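PDB 1M55: Rep protein from Adeno-associated virus - 5, which probably nicks the viral replication origin as a metal-dependent endonuclease that starts rolling-circle-type replication. Local coordinates for residues E6-P12 / N128-T134; R58-F63 / Q114-F120; Y153-K157 / R182-V186. One frame throughout, in Å; residues are numbered along the deposited sequence.

Contact 1. Residues E6-P12 / N128-T134; sequences EVIVRVP and NDWVAIT
Ile8 and Ala132 face each other as the hydrogen-bonded pair of a short antiparallel ladder, flanked by the non-hydrogen-bonded pairs Val7–Ile133 and Val9–Val131. The backbone bonds are Ile8 N to Ala132 O, Ala132 N to Ile8 O, Arg10 N to Trp130 O and Thr134 N to Glu6 O, the last almost linear at 178°. Side chains add polar links at both ends. Thr134 OG1 donates to Glu6 OE1 over 2.6 Å, meeting the carboxylate on its anti side, 20° out of plane; the other oxygen, OE2, is held by His91 and Tyr149. Because His91 binds zinc, Glu6 lies in the second shell of the metal site and probably helps to orient His91. At the far end the extended Arg10 chain brings NH1 within 2.8 Å of Asn128 O, a weak bond, and a water joins NH1 to Asn128 ND2. Apolar contacts fill the valine face: Val7 CG1 lies 3.9 Å from Val131 CG1, and Val9 CG1 lies 3.9 Å from Trp130 CE3, the two side chains pointing the same way. Strand 3-10 has strand 131-133 as one neighbour and strand 88-95 as another, while helices 50-71 and 101-118 cover the face bearing Val7, Val9 and Val131.

Contact 2. Residues R58-F63 / Q114-F120; sequences RIRRVF and QLVKVVF
Val62 meets Leu115 where two helices pack on one face of the central antiparallel sheet of the Rep nuclease domain, an alpha/beta fold of the rolling-circle replication family. The segment axes approach to 10.0 Å at 127°, and the interface is almost wholly apolar. Val62 divides its two methyls: CG1 touches Leu115 CD2 at 3.6 Å and the aliphatic CG of Gln114 at the same distance, whereas CG2 reaches Val118 CG1 at 3.8 Å. With CG1 anti to the backbone N (chi1 171°), CG1 points to Gln114 and Leu115 and CG2 to Val118. Leu115 CD2 also lies 3.7 Å from Ile59 O, and its side chain runs at about a right angle to that of Ile59. One turn earlier, Arg58 CG rests on Val119 CG2, and a water links Arg58 NH1 with Val118 O. Farther out, Trp29 of helix 24-32 touches Arg58 and Val119, while Ile59 reaches Leu90 and Phe63 reaches Thr92 and Val94 on strand 88-95. Phe120 is flanked by Phe26, Leu19 and Val55, and Val119 CG1 lies over one face of its ring. Ile59 CD1 approaches that same ring at its edge, 3.9 Å from Phe120 CZ.

Contact 3. Residues Y153-K157 / R182-V186; sequences YLLPK and RKRLV
Arg182 laid against the carbonyl of Leu155 makes this a contact between the turn at the C-terminal end of helix 149-154 and the C-terminal helix 179-191. Leu154 to Lys157 form a type I beta turn, and Arg182, extended from CG to NE, stretches across its carbonyls. Arg182 NH1 bonds to Leu155 O at 3.2 Å, approaching from above the carbonyl plane, 41° out of it, and makes a weak bond to Leu154 O. Leu155 CD2 sits over the centre of the Arg182 guanidinium face, 4.0 Å above it. The rest of the guanidinium is fixed by other partners: NE binds Ala175 O, and NH2 binds Ala176 O and Gln80 OE1. Such a set of bonds largely settles its rotation. Apolar packing extends the contact along the helix, with Leu155 CD1 3.7 Å from Leu185 CB and Pro156 CG 3.9 Å from Val186 CG2. Lys157 NZ forms salt bridges with Glu82, a zinc ligand, and with Glu161, so the turn lies beside the metal site. Leu154 and Leu155 rest on Phe78 of strand 77-83, while Arg182 touches Leu162 and Ala165 of strand 162-167, so that helix 179-191 is joined to that side of the sheet.

Overall arrangement
From the N terminus, the chain first lays down strand 3-10, whose partner in contact 1 arrives only at 128-134, closing a loop of 115 residues. Within that span contact 2 closes a smaller loop, pairing helix 50-71 with the end of helix 101-118, which leads on to strand 131-133. The two touch: Pro12 packs on Phe120, Val9 on Ile59, and Trp130 on Leu115 and Val116, so sheet and helices share one hydrophobic core. Contact 3 comes later in series, closing a 24-residue loop that ties the turn ending helix 149-154 to the C-terminal helix. It lies across the chain's centre from contact 2, with centres about 28 Å apart.

Contact 1. Residues E6-P12 / N128-T134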
loop_
_atom_site.group_PDB
_atom_site.type_symbol
_atom_site.label_atom_id
_atom_site.label_comp_id
_atom_site.label_asym_id
_atom_site.label_seq_id
_atom_site.Cartn_x
_atom_site.Cartn_y
_atom_site.Cartn_z
ATOM N N GLU A 6 1.199 7.118 -7.423
ATOM C CA GLU A 6 0.406 6.504 -6.367
ATOM C C GLU A 6 -0.570 5.519 -6.967
ATOM O O GLU A 6 -1.314 5.845 -7.893
ATOM C CB GLU A 6 -0.390 7.515 -5.536
ATOM C CG GLU A 6 -1.211 6.814 -4.432
ATOM C CD GLU A 6 -2.131 7.739 -3.657
ATOM O OE1 GLU A 6 -3.007 8.375 -4.281
ATOM O OE2 GLU A 6 -2.000 7.804 -2.418
ATOM N N VAL A 7 -0.535 4.297 -6.456
ATOM C CA VAL A 7 -1.452 3.265 -6.896
ATOM C C VAL A 7 -2.173 2.802 -5.641
ATOM O O VAL A 7 -1.535 2.474 -4.634
ATOM C CB VAL A 7 -0.716 2.072 -7.545
ATOM C CG1 VAL A 7 -1.722 1.020 -7.987
ATOM C CG2 VAL A 7 0.117 2.547 -8.733
ATOM N N ILE A 8 -3.499 2.870 -5.657
ATOM C CA ILE A 8 -4.262 2.420 -4.505
ATOM C C ILE A 8 -4.782 1.021 -4.803
ATOM O O ILE A 8 -5.382 0.780 -5.857
ATOM C CB ILE A 8 -5.424 3.380 -4.158
ATOM C CG1 ILE A 8 -4.857 4.723 -3.683
ATOM C CG2 ILE A 8 -6.304 2.772 -3.058
ATOM C CD1 ILE A 8 -5.914 5.771 -3.378
ATOM N N VAL A 9 -4.453 0.087 -3.919
ATOM C CA VAL A 9 -4.885 -1.289 -4.074
ATOM C C VAL A 9 -5.881 -1.661 -2.980
ATOM O O VAL A 9 -5.567 -1.588 -1.790
ATOM C CB VAL A 9 -3.690 -2.278 -4.017
ATOM C CG1 VAL A 9 -4.183 -3.713 -4.213
ATOM C CG2 VAL A 9 -2.659 -1.931 -5.078
ATOM N N ARG A 10 -7.100 -1.999 -3.384
ATOM C CA ARG A 10 -8.126 -2.422 -2.440
ATOM C C ARG A 10 -7.819 -3.884 -2.144
ATOM O O ARG A 10 -7.631 -4.684 -3.061
ATOM C CB ARG A 10 -9.513 -2.233 -3.047
ATOM C CG ARG A 10 -9.893 -0.765 -3.137
ATOM C CD ARG A 10 -11.169 -0.551 -3.911
ATOM N NE ARG A 10 -11.632 0.825 -3.780
ATOM C CZ ARG A 10 -12.612 1.357 -4.503
ATOM N NH1 ARG A 10 -13.238 0.629 -5.418
ATOM N NH2 ARG A 10 -12.977 2.615 -4.298
ATOM N N VAL A 11 -7.717 -4.208 -0.863
ATOM C CA VAL A 11 -7.357 -5.553 -0.415
ATOM C C VAL A 11 -8.515 -6.550 -0.303
ATOM O O VAL A 11 -9.388 -6.410 0.557
ATOM C CB VAL A 11 -6.594 -5.475 0.941
ATOM C CG1 VAL A 11 -6.219 -6.860 1.438
ATOM C CG2 VAL A 11 -5.347 -4.622 0.781
ATOM N N PRO A 12 -8.521 -7.584 -1.166
ATOM C CA PRO A 12 -9.569 -8.609 -1.162
ATOM C C PRO A 12 -9.294 -9.618 -0.041
ATOM O O PRO A 12 -8.145 -10.007 0.168
ATOM C CB PRO A 12 -9.404 -9.278 -2.535
ATOM C CG PRO A 12 -8.516 -8.327 -3.332
ATOM C CD PRO A 12 -7.592 -7.808 -2.284
ATOM N N ASN A 128 -14.498 -3.510 -7.517
ATOM C CA ASN A 128 -14.363 -2.548 -8.600
ATOM C C ASN A 128 -13.072 -1.748 -8.469
ATOM O O ASN A 128 -12.724 -1.308 -7.376
ATOM C CB ASN A 128 -15.557 -1.589 -8.621
ATOM C CG ASN A 128 -15.515 -0.635 -9.807
ATOM O OD1 ASN A 128 -15.347 -1.058 -10.953
ATOM N ND2 ASN A 128 -15.655 0.656 -9.535
ATOM N N ASP A 129 -12.360 -1.598 -9.585
ATOM C CA ASP A 129 -11.113 -0.835 -9.650
ATOM C C ASP A 129 -10.220 -1.126 -8.454
ATOM O O ASP A 129 -9.734 -0.203 -7.802
ATOM C CB ASP A 129 -11.412 0.674 -9.708
ATOM C CG ASP A 129 -12.293 1.058 -10.887
ATOM O OD1 ASP A 129 -12.071 0.546 -12.007
ATOM O OD2 ASP A 129 -13.212 1.881 -10.689
ATOM N N TRP A 130 -9.978 -2.405 -8.185
ATOM C CA TRP A 130 -9.163 -2.766 -7.035
ATOM C C TRP A 130 -7.679 -2.394 -7.132
ATOM O O TRP A 130 -6.981 -2.393 -6.126
ATOM C CB TRP A 130 -9.395 -4.224 -6.617
ATOM C CG TRP A 130 -8.790 -5.254 -7.497
ATOM C CD1 TRP A 130 -9.264 -5.697 -8.701
ATOM C CD2 TRP A 130 -7.598 -6.001 -7.233
ATOM N NE1 TRP A 130 -8.436 -6.672 -9.200
ATOM C CE2 TRP A 130 -7.406 -6.880 -8.322
ATOM C CE3 TRP A 130 -6.673 -6.015 -6.178
ATOM C CZ2 TRP A 130 -6.324 -7.764 -8.387
ATOM C CZ3 TRP A 130 -5.597 -6.897 -6.244
ATOM C CH2 TRP A 130 -5.434 -7.759 -7.343
ATOM N N VAL A 131 -7.189 -2.128 -8.340
ATOM C CA VAL A 131 -5.807 -1.675 -8.529
ATOM C C VAL A 131 -5.972 -0.423 -9.382
ATOM O O VAL A 131 -6.239 -0.516 -10.584
ATOM C CB VAL A 131 -4.918 -2.700 -9.262
ATOM C CG1 VAL A 131 -3.519 -2.120 -9.477
ATOM C CG2 VAL A 131 -4.810 -3.976 -8.450
ATOM N N ALA A 132 -5.866 0.743 -8.754
ATOM C CA ALA A 132 -6.074 2.004 -9.456
ATOM C C ALA A 132 -4.945 3.021 -9.344
ATOM O O ALA A 132 -4.493 3.344 -8.244
ATOM C CB ALA A 132 -7.383 2.638 -8.975
ATOM N N ILE A 133 -4.508 3.539 -10.487
ATOM C CA ILE A 133 -3.463 4.560 -10.518
ATOM C C ILE A 133 -4.151 5.903 -10.248
ATOM O O ILE A 133 -5.167 6.226 -10.876
ATOM C CB ILE A 133 -2.796 4.655 -11.908
ATOM C CG1 ILE A 133 -2.170 3.315 -12.298
ATOM C CG2 ILE A 133 -1.738 5.755 -11.908
ATOM C CD1 ILE A 133 -1.739 3.254 -13.750
ATOM N N THR A 134 -3.626 6.675 -9.307
ATOM C CA THR A 134 -4.215 7.970 -9.009
ATOM C C THR A 134 -3.940 8.923 -10.173
ATOM O O THR A 134 -2.806 9.023 -10.661
ATOM C CB THR A 134 -3.668 8.548 -7.693
ATOM O OG1 THR A 134 -3.937 7.624 -6.632
ATOM C CG2 THR A 134 -4.333 9.881 -7.367
HETATM O O HOH W 1 -0.133 8.187 -9.744
HETATM O O HOH W 2 -8.249 0.915 -5.699
HETATM O O HOH W 3 -15.220 2.129 -7.009
#

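Contact 2. Residues R58-F63 / Q114-F120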
loop_
_atom_site.group_PDB
_atom_site.type_symbol
_atom_site.label_atom_id
_atom_site.label_comp_id
_atom_site.label_asym_id
_atom_site.label_seq_id
_atom_site.Cartn_x
_atom_site.Cartn_y
_atom_site.Cartn_z
ATOM N N ARG A 58 1.607 -9.249 1.524
ATOM C CA ARG A 58 1.968 -10.069 0.378
ATOM C C ARG A 58 1.746 -9.269 -0.902
ATOM O O ARG A 58 2.581 -9.298 -1.812
ATOM C CB ARG A 58 1.168 -11.371 0.351
ATOM C CG ARG A 58 1.622 -12.362 -0.726
ATOM C CD ARG A 58 3.112 -12.710 -0.607
ATOM N NE ARG A 58 3.471 -13.179 0.730
ATOM C CZ ARG A 58 3.273 -14.416 1.175
ATOM N NH1 ARG A 58 2.725 -15.337 0.388
ATOM N NH2 ARG A 58 3.577 -14.719 2.430
ATOM N N ILE A 59 0.639 -8.532 -0.964
ATOM C CA ILE A 59 0.346 -7.703 -2.130
ATOM C C ILE A 59 1.465 -6.674 -2.294
ATOM O O ILE A 59 2.000 -6.495 -3.392
ATOM C CB ILE A 59 -1.005 -6.956 -1.974
ATOM C CG1 ILE A 59 -2.169 -7.938 -2.089
ATOM C CG2 ILE A 59 -1.140 -5.849 -3.027
ATOM C CD1 ILE A 59 -3.528 -7.289 -1.853
ATOM N N ARG A 60 1.818 -6.009 -1.198
ATOM C CA ARG A 60 2.867 -4.999 -1.217
ATOM C C ARG A 60 4.180 -5.541 -1.775
ATOM O O ARG A 60 4.768 -4.945 -2.685
ATOM C CB ARG A 60 3.106 -4.447 0.190
ATOM C CG ARG A 60 4.268 -3.485 0.252
ATOM C CD ARG A 60 4.675 -3.200 1.669
ATOM N NE ARG A 60 5.258 -4.352 2.360
ATOM C CZ ARG A 60 6.565 -4.586 2.455
ATOM N NH1 ARG A 60 7.440 -3.761 1.886
ATOM N NH2 ARG A 60 7.002 -5.583 3.211
ATOM N N ARG A 61 4.643 -6.667 -1.237
ATOM C CA ARG A 61 5.899 -7.247 -1.704
ATOM C C ARG A 61 5.836 -7.677 -3.169
ATOM O O ARG A 61 6.731 -7.360 -3.950
ATOM C CB ARG A 61 6.321 -8.413 -0.812
ATOM C CG ARG A 61 6.661 -7.996 0.613
ATOM C CD ARG A 61 7.011 -9.211 1.458
ATOM N NE ARG A 61 7.219 -8.880 2.866
ATOM C CZ ARG A 61 8.382 -8.500 3.387
ATOM N NH1 ARG A 61 9.458 -8.393 2.620
ATOM N NH2 ARG A 61 8.476 -8.259 4.686
ATOM N N VAL A 62 4.777 -8.383 -3.554
ATOM C CA VAL A 62 4.646 -8.825 -4.939
ATOM C C VAL A 62 4.608 -7.617 -5.887
ATOM O O VAL A 62 5.256 -7.618 -6.942
ATOM C CB VAL A 62 3.397 -9.716 -5.140
ATOM C CG1 VAL A 62 3.162 -9.978 -6.626
ATOM C CG2 VAL A 62 3.587 -11.042 -4.395
ATOM N N PHE A 63 3.896 -6.573 -5.473
ATOM C CA PHE A 63 3.776 -5.350 -6.258
ATOM C C PHE A 63 5.156 -4.727 -6.449
ATOM O O PHE A 63 5.565 -4.439 -7.574
ATOM C CB PHE A 63 2.851 -4.357 -5.534
ATOM C CG PHE A 63 2.580 -3.089 -6.307
ATOM C CD1 PHE A 63 1.347 -2.889 -6.919
ATOM C CD2 PHE A 63 3.548 -2.092 -6.413
ATOM C CE1 PHE A 63 1.085 -1.714 -7.630
ATOM C CE2 PHE A 63 3.295 -0.918 -7.120
ATOM C CZ PHE A 63 2.060 -0.730 -7.729
ATOM N N GLN A 114 -0.106 -10.322 -12.023
ATOM C CA GLN A 114 0.819 -11.073 -11.176
ATOM C C GLN A 114 0.215 -11.276 -9.783
ATOM O O GLN A 114 0.343 -12.353 -9.193
ATOM C CB GLN A 114 2.165 -10.349 -11.088
ATOM C CG GLN A 114 3.166 -10.960 -10.110
ATOM C CD GLN A 114 3.745 -12.293 -10.573
ATOM O OE1 GLN A 114 3.258 -12.916 -11.517
ATOM N NE2 GLN A 114 4.793 -12.736 -9.897
ATOM N N LEU A 115 -0.450 -10.250 -9.259
ATOM C CA LEU A 115 -1.086 -10.353 -7.948
ATOM C C LEU A 115 -2.163 -11.439 -7.968
ATOM O O LEU A 115 -2.273 -12.239 -7.039
ATOM C CB LEU A 115 -1.718 -9.016 -7.545
ATOM C CG LEU A 115 -0.749 -7.884 -7.199
ATOM C CD1 LEU A 115 -1.504 -6.583 -6.990
ATOM C CD2 LEU A 115 0.036 -8.251 -5.956
ATOM N N VAL A 116 -2.952 -11.465 -9.037
ATOM C CA VAL A 116 -4.021 -12.451 -9.175
ATOM C C VAL A 116 -3.456 -13.876 -9.124
ATOM O O VAL A 116 -3.991 -14.743 -8.427
ATOM C CB VAL A 116 -4.821 -12.220 -10.483
ATOM C CG1 VAL A 116 -5.802 -13.366 -10.742
ATOM C CG2 VAL A 116 -5.579 -10.899 -10.394
ATOM N N LYS A 117 -2.351 -14.102 -9.821
ATOM C CA LYS A 117 -1.731 -15.424 -9.841
ATOM C C LYS A 117 -1.053 -15.834 -8.535
ATOM O O LYS A 117 -1.292 -16.927 -8.017
ATOM C CB LYS A 117 -0.725 -15.514 -10.990
ATOM C CG LYS A 117 -1.377 -15.516 -12.361
ATOM C CD LYS A 117 -0.389 -15.789 -13.479
ATOM C CE LYS A 117 0.582 -14.645 -13.669
ATOM N NZ LYS A 117 1.426 -14.872 -14.875
ATOM N N VAL A 118 -0.213 -14.956 -8.001
ATOM C CA VAL A 118 0.539 -15.241 -6.784
ATOM C C VAL A 118 -0.229 -15.186 -5.469
ATOM O O VAL A 118 -0.119 -16.091 -4.636
ATOM C CB VAL A 118 1.770 -14.302 -6.672
ATOM C CG1 VAL A 118 2.514 -14.533 -5.366
ATOM C CG2 VAL A 118 2.691 -14.518 -7.853
ATOM N N VAL A 119 -0.997 -14.124 -5.272
ATOM C CA VAL A 119 -1.718 -13.960 -4.022
ATOM C C VAL A 119 -3.108 -14.586 -4.012
ATOM O O VAL A 119 -3.536 -15.145 -2.999
ATOM C CB VAL A 119 -1.841 -12.450 -3.645
ATOM C CG1 VAL A 119 -2.302 -12.294 -2.204
ATOM C CG2 VAL A 119 -0.516 -11.729 -3.861
ATOM N N PHE A 120 -3.782 -14.555 -5.157
ATOM C CA PHE A 120 -5.149 -15.049 -5.225
ATOM C C PHE A 120 -5.452 -16.331 -5.983
ATOM O O PHE A 120 -6.593 -16.568 -6.373
ATOM C CB PHE A 120 -6.062 -13.898 -5.653
ATOM C CG PHE A 120 -5.903 -12.679 -4.791
ATOM C CD1 PHE A 120 -5.334 -11.516 -5.299
ATOM C CD2 PHE A 120 -6.239 -12.729 -3.441
ATOM C CE1 PHE A 120 -5.097 -10.421 -4.466
ATOM C CE2 PHE A 120 -6.007 -11.646 -2.605
ATOM C CZ PHE A 120 -5.433 -10.489 -3.116
HETATM O O HOH W 4 1.480 -16.158 -2.104
#

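Contact 3. Residues Y153-K157 / R182-V186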
loop_
_atom_site.group_PDB
_atom_site.type_symbol
_atom_site.label_atom_id
_atom_site.label_comp_id
_atom_site.label_asym_id
_atom_site.label_seq_id
_atom_site.Cartn_x
_atom_site.Cartn_y
_atom_site.Cartn_z
ATOM N N TYR A 153 -0.321 14.149 4.026
ATOM C CA TYR A 153 -1.526 13.349 3.887
ATOM C C TYR A 153 -1.552 11.964 4.520
ATOM O O TYR A 153 -2.562 11.571 5.102
ATOM C CB TYR A 153 -1.820 13.241 2.394
ATOM C CG TYR A 153 -3.143 12.637 2.012
ATOM C CD1 TYR A 153 -4.347 13.246 2.374
ATOM C CD2 TYR A 153 -3.193 11.510 1.192
ATOM C CE1 TYR A 153 -5.561 12.756 1.912
ATOM C CE2 TYR A 153 -4.398 11.014 0.726
ATOM C CZ TYR A 153 -5.577 11.644 1.083
ATOM O OH TYR A 153 -6.761 11.180 0.569
ATOM N N LEU A 154 -0.458 11.218 4.406
ATOM C CA LEU A 154 -0.421 9.864 4.953
ATOM C C LEU A 154 -0.061 9.761 6.430
ATOM O O LEU A 154 -0.737 9.061 7.185
ATOM C CB LEU A 154 0.504 8.979 4.120
ATOM C CG LEU A 154 0.136 8.869 2.638
ATOM C CD1 LEU A 154 1.122 7.935 1.950
ATOM C CD2 LEU A 154 -1.291 8.356 2.472
ATOM N N LEU A 155 0.988 10.463 6.852
ATOM C CA LEU A 155 1.409 10.408 8.253
ATOM C C LEU A 155 0.355 10.803 9.301
ATOM O O LEU A 155 0.360 10.256 10.403
ATOM C CB LEU A 155 2.704 11.202 8.481
ATOM C CG LEU A 155 3.964 10.727 7.747
ATOM C CD1 LEU A 155 5.184 11.413 8.353
ATOM C CD2 LEU A 155 4.112 9.209 7.848
ATOM N N PRO A 156 -0.549 11.757 8.986
ATOM C CA PRO A 156 -1.581 12.171 9.948
ATOM C C PRO A 156 -2.603 11.098 10.347
ATOM O O PRO A 156 -3.285 11.249 11.364
ATOM C CB PRO A 156 -2.287 13.317 9.219
ATOM C CG PRO A 156 -1.224 13.893 8.363
ATOM C CD PRO A 156 -0.556 12.659 7.816
ATOM N N LYS A 157 -2.762 10.054 9.536
ATOM C CA LYS A 157 -3.734 9.009 9.853
ATOM C C LYS A 157 -3.434 8.338 11.192
ATOM O O LYS A 157 -2.275 8.073 11.514
ATOM C CB LYS A 157 -3.794 7.950 8.745
ATOM C CG LYS A 157 -4.734 8.283 7.588
ATOM C CD LYS A 157 -4.137 9.285 6.627
ATOM C CE LYS A 157 -5.143 9.695 5.558
ATOM N NZ LYS A 157 -5.624 8.546 4.752
ATOM N N ARG A 182 5.247 10.321 13.859
ATOM C CA ARG A 182 4.356 10.891 12.848
ATOM C C ARG A 182 3.922 12.282 13.305
ATOM O O ARG A 182 3.939 13.232 12.525
ATOM C CB ARG A 182 3.132 9.999 12.640
ATOM C CG ARG A 182 3.434 8.740 11.843
ATOM C CD ARG A 182 2.290 7.736 11.866
ATOM N NE ARG A 182 2.564 6.620 10.961
ATOM C CZ ARG A 182 1.929 6.414 9.811
ATOM N NH1 ARG A 182 0.961 7.238 9.418
ATOM N NH2 ARG A 182 2.303 5.418 9.020
ATOM N N LYS A 183 3.586 12.394 14.587
ATOM C CA LYS A 183 3.172 13.657 15.187
ATOM C C LYS A 183 4.288 14.697 15.022
ATOM O O LYS A 183 4.034 15.844 14.657
ATOM C CB LYS A 183 2.851 13.422 16.667
ATOM C CG LYS A 183 2.241 14.594 17.410
ATOM C CD LYS A 183 1.891 14.191 18.838
ATOM C CE LYS A 183 1.361 15.372 19.636
ATOM N NZ LYS A 183 1.056 15.008 21.050
ATOM N N ARG A 184 5.535 14.278 15.233
ATOM C CA ARG A 184 6.673 15.185 15.088
ATOM C C ARG A 184 6.813 15.686 13.646
ATOM O O ARG A 184 6.986 16.887 13.404
ATOM C CB ARG A 184 7.977 14.504 15.521
ATOM C CG ARG A 184 9.195 15.426 15.462
ATOM C CD ARG A 184 10.494 14.708 15.811
ATOM N NE ARG A 184 10.966 13.823 14.745
ATOM C CZ ARG A 184 11.627 14.226 13.660
ATOM N NH1 ARG A 184 11.902 15.510 13.476
ATOM N NH2 ARG A 184 12.030 13.339 12.761
ATOM N N LEU A 185 6.726 14.765 12.689
ATOM C CA LEU A 185 6.863 15.116 11.279
ATOM C C LEU A 185 5.700 15.949 10.752
ATOM O O LEU A 185 5.895 16.829 9.909
ATOM C CB LEU A 185 7.084 13.857 10.433
ATOM C CG LEU A 185 8.431 13.177 10.715
ATOM C CD1 LEU A 185 8.583 11.896 9.922
ATOM C CD2 LEU A 185 9.550 14.139 10.381
ATOM N N VAL A 186 4.498 15.684 11.253
ATOM C CA VAL A 186 3.322 16.447 10.842
ATOM C C VAL A 186 3.498 17.888 11.335
ATOM O O VAL A 186 3.294 18.846 10.579
ATOM C CB VAL A 186 2.028 15.845 11.431
ATOM C CG1 VAL A 186 0.854 16.794 11.223
ATOM C CG2 VAL A 186 1.732 14.505 10.768
#